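PDB 7NWN: beta-xylanase from Caldicellulosiruptor kristjanssonii, which probably binds plant cell-wall polysaccharides through a family 9 carbohydrate-binding module, one part of a multimodular xylanase-glucuronoyl esterase. Local coordinates for residues T55-K60 with A74-P79; Q90-E95 with N169-S174; L98-D103 with T160-E165. One frame throughout, in Å; residues are numbered along the deposited sequence.

All three contacts join antiparallel strands of one beta-rich module. Contact 1 lies in the hairpin of strands 58-66 and 69-77, in the four-stranded sheet, and is partly buried. Contacts 2 and 3 are buried and lie in the other sheet. They use the same two strands, 93-99 and 161-171, with centres about 26 Å apart on opposite sides of the chain's centre. Contacts 1 and 2 meet at one calcium ion, so this site ties the two sheets together; contact 3 has a different calcium. Contact 1 mixes ring, water-bridged and metal chemistry. Contact 2 adds a buried polar network to its share of the calcium site. Contact 3 has only two direct hydrogen bonds between its segments and much apolar packing.

Contact 1 of 3, residues T55-K60 with A74-P79; sequences TQTNAK and AEVYDP. With CA (calcium ion), chain Q.
Asn58 and Tyr77 are joined by two backbone hydrogen bonds, and Tyr77 N lies 2.8 Å from Asn58 O. Lys60 and Glu75 form a second such pair, with Lys60 N 2.9 Å from Glu75 O. Ala59 and Val76 make the non-hydrogen-bonded pair between them. These strands form an antiparallel hairpin at one edge of the four-stranded sheet.

Flat groups meet on the side of the sheet that carries Asn58 and Tyr77. Asn58 CG stands between its own backbone N and carbonyl carbon (chi1 58°), which brings the amide against the Tyr77 ring. The two planes are 14° apart, and Asn58 ND2 is 3.4 Å from Tyr77 CD2. Gln56 O reaches the ring edge in plane, 3.2 Å from Tyr77 CD2.

Charged groups share this face. Lys60 and Glu75 run alongside each other, pointing the same way. A water accepts from Lys60 NZ at 2.8 Å and donates to Glu75 OE1. Glu75 OE2 forms a salt bridge with Arg145, and Lys60 makes a cation-pi contact with Trp45.

Apolar contact is on the other face. Ala59 CB is 4.1 Å from Val76 CG2, and Val76 CG1 touches Thr57 CG2.

Asp78 grips a calcium ion with both carboxylate oxygens. Thr57 OG1 donates a weak bond to Asp78 OD1. Val80, Asp92 and Ala171 complete the protein ligands. The metal thus fixes the end of the hairpin to the opposing sheet.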
ATOM      1  N   THR A  55     -17.021   8.880  -8.658  1.00 44.48           N
ATOM      2  CA  THR A  55     -16.680   7.630  -9.331  1.00 45.50           C
ATOM      3  C   THR A  55     -17.365   6.499  -8.570  1.00 46.49           C
ATOM      4  O   THR A  55     -17.608   6.640  -7.377  1.00 42.09           O
ATOM      5  CB  THR A  55     -15.161   7.381  -9.341  1.00 46.19           C
ATOM      6  OG1 THR A  55     -14.972   6.146 -10.020  1.00 46.26           O
ATOM      7  CG2 THR A  55     -14.530   7.320  -7.965  1.00 44.93           C
ATOM      8  N   GLN A  56     -17.670   5.371  -9.216  0.50 44.01           N
ATOM      9  CA  GLN A  56     -18.216   4.273  -8.424  0.50 48.38           C
ATOM     10  C   GLN A  56     -17.089   3.343  -7.942  0.50 43.97           C
ATOM     11  O   GLN A  56     -17.363   2.322  -7.304  0.50 41.07           O
ATOM     12  CB  GLN A  56     -19.254   3.454  -9.197  0.50 49.63           C
ATOM     13  CG  GLN A  56     -20.321   4.255  -9.922  0.50 53.39           C
ATOM     14  CD  GLN A  56     -21.552   4.411  -9.075  0.50 57.44           C
ATOM     15  OE1 GLN A  56     -21.576   5.184  -8.118  0.50 60.55           O
ATOM     16  NE2 GLN A  56     -22.584   3.663  -9.425  0.50 59.59           N
ATOM     17  N   THR A  57     -15.834   3.676  -8.280  1.00 39.28           N
ATOM     18  CA  THR A  57     -14.680   2.944  -7.756  1.00 39.68           C
ATOM     19  C   THR A  57     -14.475   3.274  -6.281  1.00 42.85           C
ATOM     20  O   THR A  57     -14.587   4.423  -5.895  1.00 39.87           O
ATOM     21  CB  THR A  57     -13.412   3.250  -8.549  1.00 38.96           C
ATOM     22  OG1 THR A  57     -13.729   2.730  -9.835  1.00 39.11           O
ATOM     23  CG2 THR A  57     -12.144   2.592  -8.021  1.00 39.23           C
ATOM     24  N   ASN A  58     -14.243   2.250  -5.453  1.00 40.92           N
ATOM     25  CA  ASN A  58     -13.867   2.482  -4.070  1.00 37.96           C
ATOM     26  C   ASN A  58     -12.872   1.393  -3.680  1.00 38.37           C
ATOM     27  O   ASN A  58     -12.658   0.465  -4.463  1.00 40.85           O
ATOM     28  CB  ASN A  58     -15.045   2.607  -3.102  1.00 38.85           C
ATOM     29  CG  ASN A  58     -15.909   1.372  -3.134  1.00 48.00           C
ATOM     30  OD1 ASN A  58     -15.637   0.404  -2.439  1.00 52.77           O
ATOM     31  ND2 ASN A  58     -16.924   1.383  -3.979  1.00 48.09           N
ATOM     32  N   ALA A  59     -12.240   1.559  -2.506  1.00 35.99           N
ATOM     33  CA  ALA A  59     -11.143   0.689  -2.142  1.00 35.25           C
ATOM     34  C   ALA A  59     -11.020   0.639  -0.629  1.00 36.68           C
ATOM     35  O   ALA A  59     -11.531   1.512   0.068  1.00 35.76           O
ATOM     36  CB  ALA A  59      -9.851   1.184  -2.753  1.00 32.30           C
ATOM     37  N   LYS A  60     -10.286  -0.378  -0.165  0.50 34.69           N
ATOM     38  CA  LYS A  60      -9.910  -0.498   1.227  0.50 33.50           C
ATOM     39  C   LYS A  60      -8.545  -1.170   1.271  0.50 31.93           C
ATOM     40  O   LYS A  60      -8.101  -1.771   0.289  0.50 28.76           O
ATOM     41  CB  LYS A  60     -10.999  -1.276   1.968  0.50 34.72           C
ATOM     42  CG  LYS A  60     -11.499  -2.533   1.253  0.50 44.36           C
ATOM     43  CD  LYS A  60     -12.641  -3.249   1.985  0.50 45.13           C
ATOM     44  CE  LYS A  60     -13.336  -4.385   1.240  0.50 46.09           C
ATOM     45  NZ  LYS A  60     -14.456  -4.949   2.047  0.50 34.82           N
ATOM     46  N   ALA A  74      -4.781  -4.716  -0.452  1.00 31.49           N
ATOM     47  CA  ALA A  74      -5.752  -3.754  -0.927  1.00 30.10           C
ATOM     48  C   ALA A  74      -6.810  -4.490  -1.743  1.00 32.70           C
ATOM     49  O   ALA A  74      -6.490  -5.380  -2.543  1.00 31.33           O
ATOM     50  CB  ALA A  74      -5.057  -2.671  -1.739  1.00 29.29           C
ATOM     51  N   GLU A  75      -8.077  -4.092  -1.542  1.00 32.44           N
ATOM     52  CA  GLU A  75      -9.121  -4.501  -2.481  1.00 34.70           C
ATOM     53  C   GLU A  75      -9.793  -3.272  -3.091  1.00 33.48           C
ATOM     54  O   GLU A  75     -10.138  -2.304  -2.372  1.00 32.33           O
ATOM     55  CB  GLU A  75     -10.185  -5.330  -1.752  1.00 38.78           C
ATOM     56  CG  GLU A  75      -9.653  -6.689  -1.419  1.00 43.82           C
ATOM     57  CD  GLU A  75     -10.624  -7.665  -0.774  1.00 48.51           C
ATOM     58  OE1 GLU A  75     -11.828  -7.401  -0.772  1.00 46.08           O
ATOM     59  OE2 GLU A  75     -10.151  -8.700  -0.303  1.00 43.20           O
ATOM     60  N   VAL A  76      -9.982  -3.351  -4.415  1.00 32.47           N
ATOM     61  CA  VAL A  76     -10.574  -2.255  -5.148  1.00 34.76           C
ATOM     62  C   VAL A  76     -11.870  -2.768  -5.792  1.00 33.97           C
ATOM     63  O   VAL A  76     -11.817  -3.726  -6.560  1.00 34.20           O
ATOM     64  CB  VAL A  76      -9.588  -1.738  -6.226  1.00 37.24           C
ATOM     65  CG1 VAL A  76     -10.204  -0.585  -7.039  1.00 33.68           C
ATOM     66  CG2 VAL A  76      -8.237  -1.307  -5.622  1.00 30.93           C
ATOM     67  N   TYR A  77     -12.980  -2.081  -5.529  1.00 33.54           N
ATOM     68  CA  TYR A  77     -14.210  -2.235  -6.288  1.00 35.62           C
ATOM     69  C   TYR A  77     -14.151  -1.281  -7.484  1.00 39.21           C
ATOM     70  O   TYR A  77     -14.089  -0.063  -7.317  1.00 41.11           O
ATOM     71  CB  TYR A  77     -15.402  -1.938  -5.370  1.00 40.91           C
ATOM     72  CG  TYR A  77     -16.721  -1.945  -6.100  1.00 46.94           C
ATOM     73  CD1 TYR A  77     -17.436  -3.126  -6.283  1.00 50.62           C
ATOM     74  CD2 TYR A  77     -17.242  -0.762  -6.632  1.00 52.42           C
ATOM     75  CE1 TYR A  77     -18.639  -3.140  -6.980  1.00 46.76           C
ATOM     76  CE2 TYR A  77     -18.429  -0.760  -7.347  1.00 53.11           C
ATOM     77  CZ  TYR A  77     -19.126  -1.954  -7.516  1.00 58.57           C
ATOM     78  OH  TYR A  77     -20.290  -1.956  -8.225  1.00 61.03           O
ATOM     79  N   ASP A  78     -14.154  -1.866  -8.688  1.00 36.01           N
ATOM     80  CA  ASP A  78     -13.951  -1.161  -9.923  1.00 43.18           C
ATOM     81  C   ASP A  78     -14.516  -2.033 -11.039  1.00 48.77           C
ATOM     82  O   ASP A  78     -13.879  -2.987 -11.469  1.00 42.47           O
ATOM     83  CB  ASP A  78     -12.479  -0.841 -10.145  1.00 40.58           C
ATOM     84  CG  ASP A  78     -12.180   0.042 -11.362  1.00 48.15           C
ATOM     85  OD1 ASP A  78     -13.109   0.431 -12.125  1.00 49.51           O
ATOM     86  OD2 ASP A  78     -11.004   0.353 -11.521  1.00 55.31           O
ATOM     87  N   PRO A  79     -15.739  -1.724 -11.525  1.00 49.33           N
ATOM     88  CA  PRO A  79     -16.384  -2.521 -12.586  1.00 50.88           C
ATOM     89  C   PRO A  79     -15.765  -2.485 -13.996  1.00 41.85           C
ATOM     90  O   PRO A  79     -16.054  -3.355 -14.822  1.00 45.74           O
ATOM     91  CB  PRO A  79     -17.846  -2.035 -12.544  1.00 56.76           C
ATOM     92  CG  PRO A  79     -17.738  -0.601 -12.011  1.00 66.63           C
ATOM     93  CD  PRO A  79     -16.570  -0.616 -11.030  1.00 56.96           C
TER
HETATM   94 CA    CA Q 316     -11.324   1.317 -13.778  1.00 50.34          CA
HETATM   95  O   HOH W   1     -13.874  -7.622   1.369  1.00 63.77           O
HETATM   96  O   HOH W   2     -13.623   2.464 -14.102  1.00 35.41           O

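Contact 2 of 3, residues Q90-E95 with N169-S174; sequences QQDSVE and NEADSS. With CA (calcium ion), chain Q.
Ser93 and Asn169 form an antiparallel hydrogen-bonded pair in the larger sheet of the beta-sandwich of the module. Asn169 N lies 2.9 Å from Ser93 O, and Ser93 N returns a bond to Asn169 O.

The tight part is the buried amide of Asn169. Its CG stands beside the backbone N (chi1 -60°), which turns the amide toward Ser93 and Glu95. Both partners of ND2 lie in the amide plane. Asn169 ND2 is 3.0 Å from Ser93 OG and 2.8 Å from Glu95 OE2. The Glu95 carboxylate is turned 74° from the amide, so OE2 is met from above its own plane. Ser93 OG donates a hydrogen bond to Gln91 O, and Asn169 OD1 accepts from Gln167. Glu95 is also held by Arg116 and His114. Every polar atom of the Asn169 amide therefore has a partner.

Toward residues 172-174 the pairing stops. Asp172 starts an Asx turn there by accepting from Ser174 N, and the exposed Ser173 lies within it. Between the two regions sits a calcium site. Asp92 chelates the ion with both oxygens, and Ala171 O binds it at 2.4 Å. Asp78 and Val80 supply the other protein ligands, and Asn82 N bonds to Asp92 OD2. Glu170 OE2 accepts from a metal-bound water, as a second-shell group. Ala171 N meets Asp92 OD1 at 2.8 Å, from above the carboxylate plane.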
ATOM      1  N   GLN A  90      -1.784   5.930 -15.510  1.00 36.60           N
ATOM      2  CA  GLN A  90      -3.031   6.008 -16.282  1.00 46.21           C
ATOM      3  C   GLN A  90      -3.684   4.628 -16.468  1.00 43.52           C
ATOM      4  O   GLN A  90      -4.557   4.460 -17.320  1.00 42.58           O
ATOM      5  CB  GLN A  90      -2.803   6.735 -17.616  1.00 42.88           C
ATOM      6  CG  GLN A  90      -2.398   8.193 -17.409  1.00 49.75           C
ATOM      7  CD  GLN A  90      -3.330   9.126 -18.146  1.00 57.28           C
ATOM      8  OE1 GLN A  90      -4.544   9.173 -17.923  1.00 47.09           O
ATOM      9  NE2 GLN A  90      -2.757   9.832 -19.102  1.00 50.14           N
ATOM     10  N   GLN A  91      -3.238   3.625 -15.697  1.00 39.58           N
ATOM     11  CA  GLN A  91      -3.857   2.303 -15.649  1.00 39.83           C
ATOM     12  C   GLN A  91      -4.493   2.120 -14.271  1.00 39.89           C
ATOM     13  O   GLN A  91      -4.027   2.686 -13.274  1.00 34.80           O
ATOM     14  CB  GLN A  91      -2.797   1.227 -15.889  1.00 37.97           C
ATOM     15  CG  GLN A  91      -1.862   1.518 -17.062  1.00 36.96           C
ATOM     16  CD  GLN A  91      -0.667   0.592 -17.092  1.00 43.63           C
ATOM     17  OE1 GLN A  91      -0.437  -0.188 -16.174  1.00 39.79           O
ATOM     18  NE2 GLN A  91       0.135   0.665 -18.155  1.00 40.32           N
ATOM     19  N   ASP A  92      -5.492   1.244 -14.203  1.00 33.47           N
ATOM     20  CA  ASP A  92      -6.075   0.921 -12.912  1.00 33.50           C
ATOM     21  C   ASP A  92      -4.983   0.238 -12.067  1.00 29.66           C
ATOM     22  O   ASP A  92      -4.461  -0.776 -12.481  1.00 30.63           O
ATOM     23  CB  ASP A  92      -7.236  -0.044 -13.093  1.00 30.82           C
ATOM     24  CG  ASP A  92      -8.535   0.643 -13.509  1.00 37.84           C
ATOM     25  OD1 ASP A  92      -8.950   1.608 -12.846  1.00 34.88           O
ATOM     26  OD2 ASP A  92      -9.112   0.214 -14.489  1.00 40.82           O
ATOM     27  N   SER A  93      -4.632   0.834 -10.929  1.00 30.20           N
ATOM     28  CA  SER A  93      -3.398   0.504 -10.238  1.00 32.22           C
ATOM     29  C   SER A  93      -3.515   1.045  -8.819  1.00 30.80           C
ATOM     30  O   SER A  93      -4.396   1.868  -8.541  1.00 31.41           O
ATOM     31  CB  SER A  93      -2.173   1.045 -10.986  1.00 31.90           C
ATOM     32  OG  SER A  93      -2.273   2.434 -11.156  1.00 33.58           O
ATOM     33  N   VAL A  94      -2.689   0.510  -7.919  1.00 32.08           N
ATOM     34  CA  VAL A  94      -2.589   1.086  -6.592  1.00 32.93           C
ATOM     35  C   VAL A  94      -1.144   1.572  -6.390  1.00 33.46           C
ATOM     36  O   VAL A  94      -0.234   1.031  -6.979  1.00 30.46           O
ATOM     37  CB  VAL A  94      -3.025   0.118  -5.467  1.00 35.16           C
ATOM     38  CG1 VAL A  94      -4.432  -0.439  -5.653  1.00 33.72           C
ATOM     39  CG2 VAL A  94      -2.027  -0.969  -5.236  1.00 34.91           C
ATOM     40  N   GLU A  95      -0.945   2.604  -5.563  1.00 33.59           N
ATOM     41  CA  GLU A  95       0.403   3.106  -5.305  1.00 31.85           C
ATOM     42  C   GLU A  95       0.595   3.164  -3.792  1.00 34.20           C
ATOM     43  O   GLU A  95      -0.353   3.447  -3.045  1.00 31.49           O
ATOM     44  CB  GLU A  95       0.510   4.541  -5.809  1.00 36.31           C
ATOM     45  CG  GLU A  95       0.341   4.656  -7.323  1.00 35.51           C
ATOM     46  CD  GLU A  95       0.564   6.023  -7.912  1.00 40.21           C
ATOM     47  OE1 GLU A  95       0.974   6.949  -7.166  1.00 41.18           O
ATOM     48  OE2 GLU A  95       0.324   6.179  -9.118  1.00 41.32           O
ATOM     49  N   ASN A 169      -5.395   4.629  -8.540  1.00 32.64           N
ATOM     50  CA  ASN A 169      -5.659   5.257  -9.834  1.00 35.41           C
ATOM     51  C   ASN A 169      -6.806   4.498 -10.511  1.00 35.98           C
ATOM     52  O   ASN A 169      -6.715   3.275 -10.700  1.00 33.74           O
ATOM     53  CB  ASN A 169      -4.423   5.124 -10.701  1.00 30.28           C
ATOM     54  CG  ASN A 169      -3.235   5.818 -10.041  1.00 32.20           C
ATOM     55  OD1 ASN A 169      -3.367   6.935  -9.519  1.00 37.37           O
ATOM     56  ND2 ASN A 169      -2.066   5.193 -10.101  1.00 33.00           N
ATOM     57  N   GLU A 170      -7.879   5.228 -10.834  1.00 34.09           N
ATOM     58  CA  GLU A 170      -8.992   4.664 -11.564  1.00 38.76           C
ATOM     59  C   GLU A 170      -8.979   5.115 -13.018  1.00 39.52           C
ATOM     60  O   GLU A 170      -9.089   6.318 -13.281  1.00 40.82           O
ATOM     61  CB  GLU A 170     -10.359   5.070 -11.045  1.00 41.79           C
ATOM     62  CG  GLU A 170     -11.373   4.278 -11.912  1.00 47.91           C
ATOM     63  CD  GLU A 170     -12.733   4.900 -11.896  1.00 58.65           C
ATOM     64  OE1 GLU A 170     -12.988   5.779 -11.004  1.00 56.10           O
ATOM     65  OE2 GLU A 170     -13.514   4.509 -12.756  1.00 65.15           O
ATOM     66  N   ALA A 171      -8.874   4.139 -13.926  1.00 33.78           N
ATOM     67  CA  ALA A 171      -8.900   4.380 -15.361  1.00 39.83           C
ATOM     68  C   ALA A 171     -10.239   3.918 -15.922  1.00 41.43           C
ATOM     69  O   ALA A 171     -10.819   3.004 -15.364  1.00 41.07           O
ATOM     70  CB  ALA A 171      -7.786   3.674 -16.075  1.00 30.83           C
ATOM     71  N   ASP A 172     -10.678   4.468 -17.066  1.00 47.57           N
ATOM     72  CA  ASP A 172     -11.953   4.034 -17.652  1.00 43.49           C
ATOM     73  C   ASP A 172     -11.701   3.374 -19.008  1.00 46.86           C
ATOM     74  O   ASP A 172     -10.538   3.183 -19.397  1.00 37.45           O
ATOM     75  CB  ASP A 172     -12.964   5.187 -17.675  1.00 44.90           C
ATOM     76  CG  ASP A 172     -12.649   6.257 -18.724  1.00 43.86           C
ATOM     77  OD1 ASP A 172     -11.596   6.168 -19.455  1.00 41.74           O
ATOM     78  OD2 ASP A 172     -13.458   7.184 -18.798  1.00 57.02           O
ATOM     79  N   SER A 173     -12.786   3.068 -19.753  1.00 44.50           N
ATOM     80  CA  SER A 173     -12.612   2.354 -21.010  1.00 47.89           C
ATOM     81  C   SER A 173     -11.976   3.227 -22.087  1.00 44.14           C
ATOM     82  O   SER A 173     -11.589   2.699 -23.128  1.00 48.66           O
ATOM     83  CB  SER A 173     -13.894   1.742 -21.501  1.00 51.20           C
ATOM     84  OG  SER A 173     -14.884   2.732 -21.624  1.00 58.25           O
ATOM     85  N   SER A 174     -11.817   4.542 -21.836  1.00 47.91           N
ATOM     86  CA  SER A 174     -10.997   5.365 -22.736  1.00 46.47           C
ATOM     87  C   SER A 174      -9.494   5.165 -22.503  1.00 50.39           C
ATOM     88  O   SER A 174      -8.691   5.808 -23.163  1.00 47.34           O
ATOM     89  CB  SER A 174     -11.375   6.831 -22.669  1.00 54.27           C
ATOM     90  OG  SER A 174     -10.888   7.433 -21.466  1.00 57.39           O
TER
HETATM   91 CA    CA Q 316     -11.324   1.317 -13.778  1.00 50.34          CA
HETATM   92  O   HOH W   2     -13.623   2.464 -14.102  1.00 35.41           O

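Contact 3 of 3, residues L98-D103 with T160-E165; sequences LDENFD and TIMGFE. With CA (calcium ion), chain S.
Asp99 and Gly163 are tied by two backbone hydrogen bonds. Asp99 N points almost straight at Gly163 O, 2.8 Å away, with an N-H...O angle of 171°. It meets this oxygen from above the carbonyl plane. Gly163 N lies 2.9 Å from Asp99 O, which also accepts from Phe102 N and so closes the turn. A water donates to both Glu100 O and Ile161 O, where the direct pairing ends.

Asp99 OD1 and Asp103 OD2 bind a calcium ion, the latter at 2.4 Å. Asp111, Asp112 and a water also bind it. The carboxylate of Glu100 turns to Arg132 and Ser153.

Packing lies around this polar centre. Ile161 CG2 sits over one face of the Phe102 ring, 3.7 Å from its centroid and 10° off the normal. This is a CH-pi contact. With chi1 at -161° Phe102 CG stands opposite its own N, and the ring is carried over Ile161, with Phe102 CD1 3.6 Å from Gly163 N. Met162 runs alongside Glu100, and Met162 CG is 3.3 Å from Glu100 O. Leu98 CD1 reaches the edge of the Phe164 ring, 4.2 Å from Phe164 CD1. Ile200 packs against both Met162 and Phe164.

Strand 93-99 thus runs out of the sheet into an aspartate-rich calcium-binding loop, folded against the neighbouring strand of the carbohydrate-binding module.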
ATOM      1  N   LEU A  98       6.259   5.247   1.082  1.00 37.56           N
ATOM      2  CA  LEU A  98       6.819   5.042   2.415  1.00 42.56           C
ATOM      3  C   LEU A  98       7.979   6.022   2.670  1.00 37.06           C
ATOM      4  O   LEU A  98       8.874   6.172   1.829  1.00 37.03           O
ATOM      5  CB  LEU A  98       7.314   3.596   2.532  1.00 35.10           C
ATOM      6  CG  LEU A  98       7.567   3.094   3.962  1.00 38.93           C
ATOM      7  CD1 LEU A  98       6.272   2.992   4.760  1.00 35.54           C
ATOM      8  CD2 LEU A  98       8.307   1.749   3.915  1.00 41.53           C
ATOM      9  N   ASP A  99       7.935   6.685   3.836  1.00 40.63           N
ATOM     10  CA  ASP A  99       9.051   7.484   4.348  1.00 40.76           C
ATOM     11  C   ASP A  99       9.567   6.703   5.559  1.00 41.46           C
ATOM     12  O   ASP A  99       9.002   6.829   6.651  1.00 41.82           O
ATOM     13  CB  ASP A  99       8.546   8.885   4.716  1.00 40.09           C
ATOM     14  CG  ASP A  99       9.494   9.822   5.512  1.00 43.35           C
ATOM     15  OD1 ASP A  99      10.720   9.540   5.632  1.00 36.26           O
ATOM     16  OD2 ASP A  99       8.957  10.813   6.045  1.00 41.43           O
ATOM     17  N   GLU A 100      10.546   5.833   5.287  1.00 40.54           N
ATOM     18  CA  GLU A 100      10.943   4.778   6.216  1.00 45.86           C
ATOM     19  C   GLU A 100      11.630   5.385   7.442  1.00 50.58           C
ATOM     20  O   GLU A 100      11.383   4.933   8.553  1.00 49.08           O
ATOM     21  CB  GLU A 100      11.875   3.782   5.521  1.00 43.34           C
ATOM     22  CG  GLU A 100      12.056   2.489   6.291  1.00 46.18           C
ATOM     23  CD  GLU A 100      12.951   1.457   5.629  1.00 46.09           C
ATOM     24  OE1 GLU A 100      13.402   1.673   4.493  1.00 48.73           O
ATOM     25  OE2 GLU A 100      13.177   0.425   6.246  1.00 55.81           O
ATOM     26  N   ASN A 101      12.466   6.419   7.248  1.00 50.74           N
ATOM     27  CA  ASN A 101      13.139   7.042   8.390  1.00 52.36           C
ATOM     28  C   ASN A 101      12.247   8.075   9.071  1.00 52.68           C
ATOM     29  O   ASN A 101      12.626   8.591  10.101  1.00 55.04           O
ATOM     30  CB  ASN A 101      14.483   7.685   8.026  1.00 48.43           C
ATOM     31  CG  ASN A 101      15.471   6.718   7.398  1.00 55.50           C
ATOM     32  OD1 ASN A 101      15.441   5.504   7.626  1.00 58.22           O
ATOM     33  ND2 ASN A 101      16.345   7.235   6.557  1.00 65.24           N
ATOM     34  N   PHE A 102      11.072   8.392   8.517  1.00 46.60           N
ATOM     35  CA  PHE A 102      10.203   9.426   9.072  1.00 45.20           C
ATOM     36  C   PHE A 102      10.877  10.812   9.138  1.00 50.01           C
ATOM     37  O   PHE A 102      10.618  11.577  10.063  1.00 49.59           O
ATOM     38  CB  PHE A 102       9.665   9.006  10.435  1.00 41.14           C
ATOM     39  CG  PHE A 102       8.443   9.760  10.883  1.00 44.12           C
ATOM     40  CD1 PHE A 102       7.359   9.945  10.043  1.00 47.43           C
ATOM     41  CD2 PHE A 102       8.356  10.273  12.173  1.00 48.71           C
ATOM     42  CE1 PHE A 102       6.230  10.644  10.464  1.00 47.79           C
ATOM     43  CE2 PHE A 102       7.212  10.935  12.602  1.00 48.13           C
ATOM     44  CZ  PHE A 102       6.151  11.132  11.747  1.00 51.77           C
ATOM     45  N   ASP A 103      11.686  11.157   8.127  1.00 50.49           N
ATOM     46  CA  ASP A 103      12.251  12.489   7.933  1.00 52.24           C
ATOM     47  C   ASP A 103      11.182  13.545   7.678  1.00 55.22           C
ATOM     48  O   ASP A 103      11.331  14.675   8.124  1.00 51.21           O
ATOM     49  CB  ASP A 103      13.134  12.569   6.702  1.00 56.12           C
ATOM     50  CG  ASP A 103      14.167  11.480   6.691  1.00 72.11           C
ATOM     51  OD1 ASP A 103      14.969  11.436   7.637  1.00 83.86           O
ATOM     52  OD2 ASP A 103      14.150  10.685   5.752  1.00 85.90           O
ATOM     53  N   THR A 160       8.072   2.142  16.319  1.00 45.06           N
ATOM     54  CA  THR A 160       8.517   2.726  15.059  1.00 42.73           C
ATOM     55  C   THR A 160       7.398   3.518  14.385  1.00 44.15           C
ATOM     56  O   THR A 160       6.236   3.082  14.369  1.00 43.33           O
ATOM     57  CB  THR A 160       9.039   1.687  14.069  1.00 49.73           C
ATOM     58  OG1 THR A 160      10.138   1.086  14.741  1.00 47.30           O
ATOM     59  CG2 THR A 160       9.515   2.275  12.747  1.00 41.98           C
ATOM     60  N   ILE A 161       7.748   4.720  13.880  1.00 46.94           N
ATOM     61  CA  ILE A 161       6.801   5.503  13.092  1.00 45.02           C
ATOM     62  C   ILE A 161       7.404   5.686  11.712  1.00 44.21           C
ATOM     63  O   ILE A 161       8.593   6.017  11.604  1.00 43.74           O
ATOM     64  CB  ILE A 161       6.388   6.844  13.732  1.00 51.21           C
ATOM     65  CG1 ILE A 161       5.722   6.622  15.088  1.00 56.79           C
ATOM     66  CG2 ILE A 161       5.468   7.648  12.817  1.00 43.92           C
ATOM     67  CD1 ILE A 161       5.488   7.891  15.871  1.00 61.05           C
ATOM     68  N   MET A 162       6.565   5.440  10.680  1.00 41.56           N
ATOM     69  CA  MET A 162       6.954   5.754   9.310  1.00 40.84           C
ATOM     70  C   MET A 162       5.903   6.667   8.667  1.00 37.33           C
ATOM     71  O   MET A 162       4.755   6.714   9.103  1.00 38.35           O
ATOM     72  CB  MET A 162       7.165   4.488   8.475  1.00 41.76           C
ATOM     73  CG  MET A 162       8.320   3.660   8.996  1.00 44.75           C
ATOM     74  SD  MET A 162       8.581   2.061   8.160  1.00 47.09           S
ATOM     75  CE  MET A 162       7.150   1.161   8.721  1.00 48.61           C
ATOM     76  N   GLY A 163       6.336   7.444   7.666  1.00 39.64           N
ATOM     77  CA  GLY A 163       5.353   8.096   6.819  1.00 37.24           C
ATOM     78  C   GLY A 163       4.834   7.082   5.786  1.00 36.77           C
ATOM     79  O   GLY A 163       5.597   6.250   5.285  1.00 35.79           O
ATOM     80  N   PHE A 164       3.544   7.188   5.472  1.00 36.73           N
ATOM     81  CA  PHE A 164       2.921   6.256   4.547  1.00 41.08           C
ATOM     82  C   PHE A 164       1.834   7.002   3.780  1.00 36.29           C
ATOM     83  O   PHE A 164       1.084   7.765   4.384  1.00 40.30           O
ATOM     84  CB  PHE A 164       2.334   5.101   5.378  1.00 39.09           C
ATOM     85  CG  PHE A 164       1.516   4.102   4.607  1.00 36.06           C
ATOM     86  CD1 PHE A 164       2.149   3.079   3.911  1.00 34.76           C
ATOM     87  CD2 PHE A 164       0.142   4.211   4.558  1.00 33.30           C
ATOM     88  CE1 PHE A 164       1.392   2.186   3.171  1.00 34.52           C
ATOM     89  CE2 PHE A 164      -0.603   3.328   3.781  1.00 32.94           C
ATOM     90  CZ  PHE A 164       0.026   2.310   3.125  1.00 30.70           C
ATOM     91  N   GLU A 165       1.649   6.648   2.502  1.00 40.01           N
ATOM     92  CA  GLU A 165       0.452   7.021   1.751  1.00 37.51           C
ATOM     93  C   GLU A 165       0.006   5.812   0.902  1.00 35.51           C
ATOM     94  O   GLU A 165       0.828   4.970   0.557  1.00 33.62           O
ATOM     95  CB  GLU A 165       0.726   8.296   0.913  1.00 38.73           C
ATOM     96  CG  GLU A 165      -0.392   8.748  -0.051  1.00 35.91           C
ATOM     97  CD  GLU A 165      -1.753   9.099   0.539  1.00 39.37           C
ATOM     98  OE1 GLU A 165      -2.228   8.421   1.505  1.00 41.28           O
ATOM     99  OE2 GLU A 165      -2.381  10.065   0.037  1.00 42.56           O
TER
HETATM  100 CA    CA S 318      12.476   9.616   4.386  0.60 51.82          CA
HETATM  101  O   HOH W   3      11.328   5.361  11.155  1.00 54.45           O
HETATM  102  O   HOH W   4      11.508  11.851   3.787  1.00 54.89           O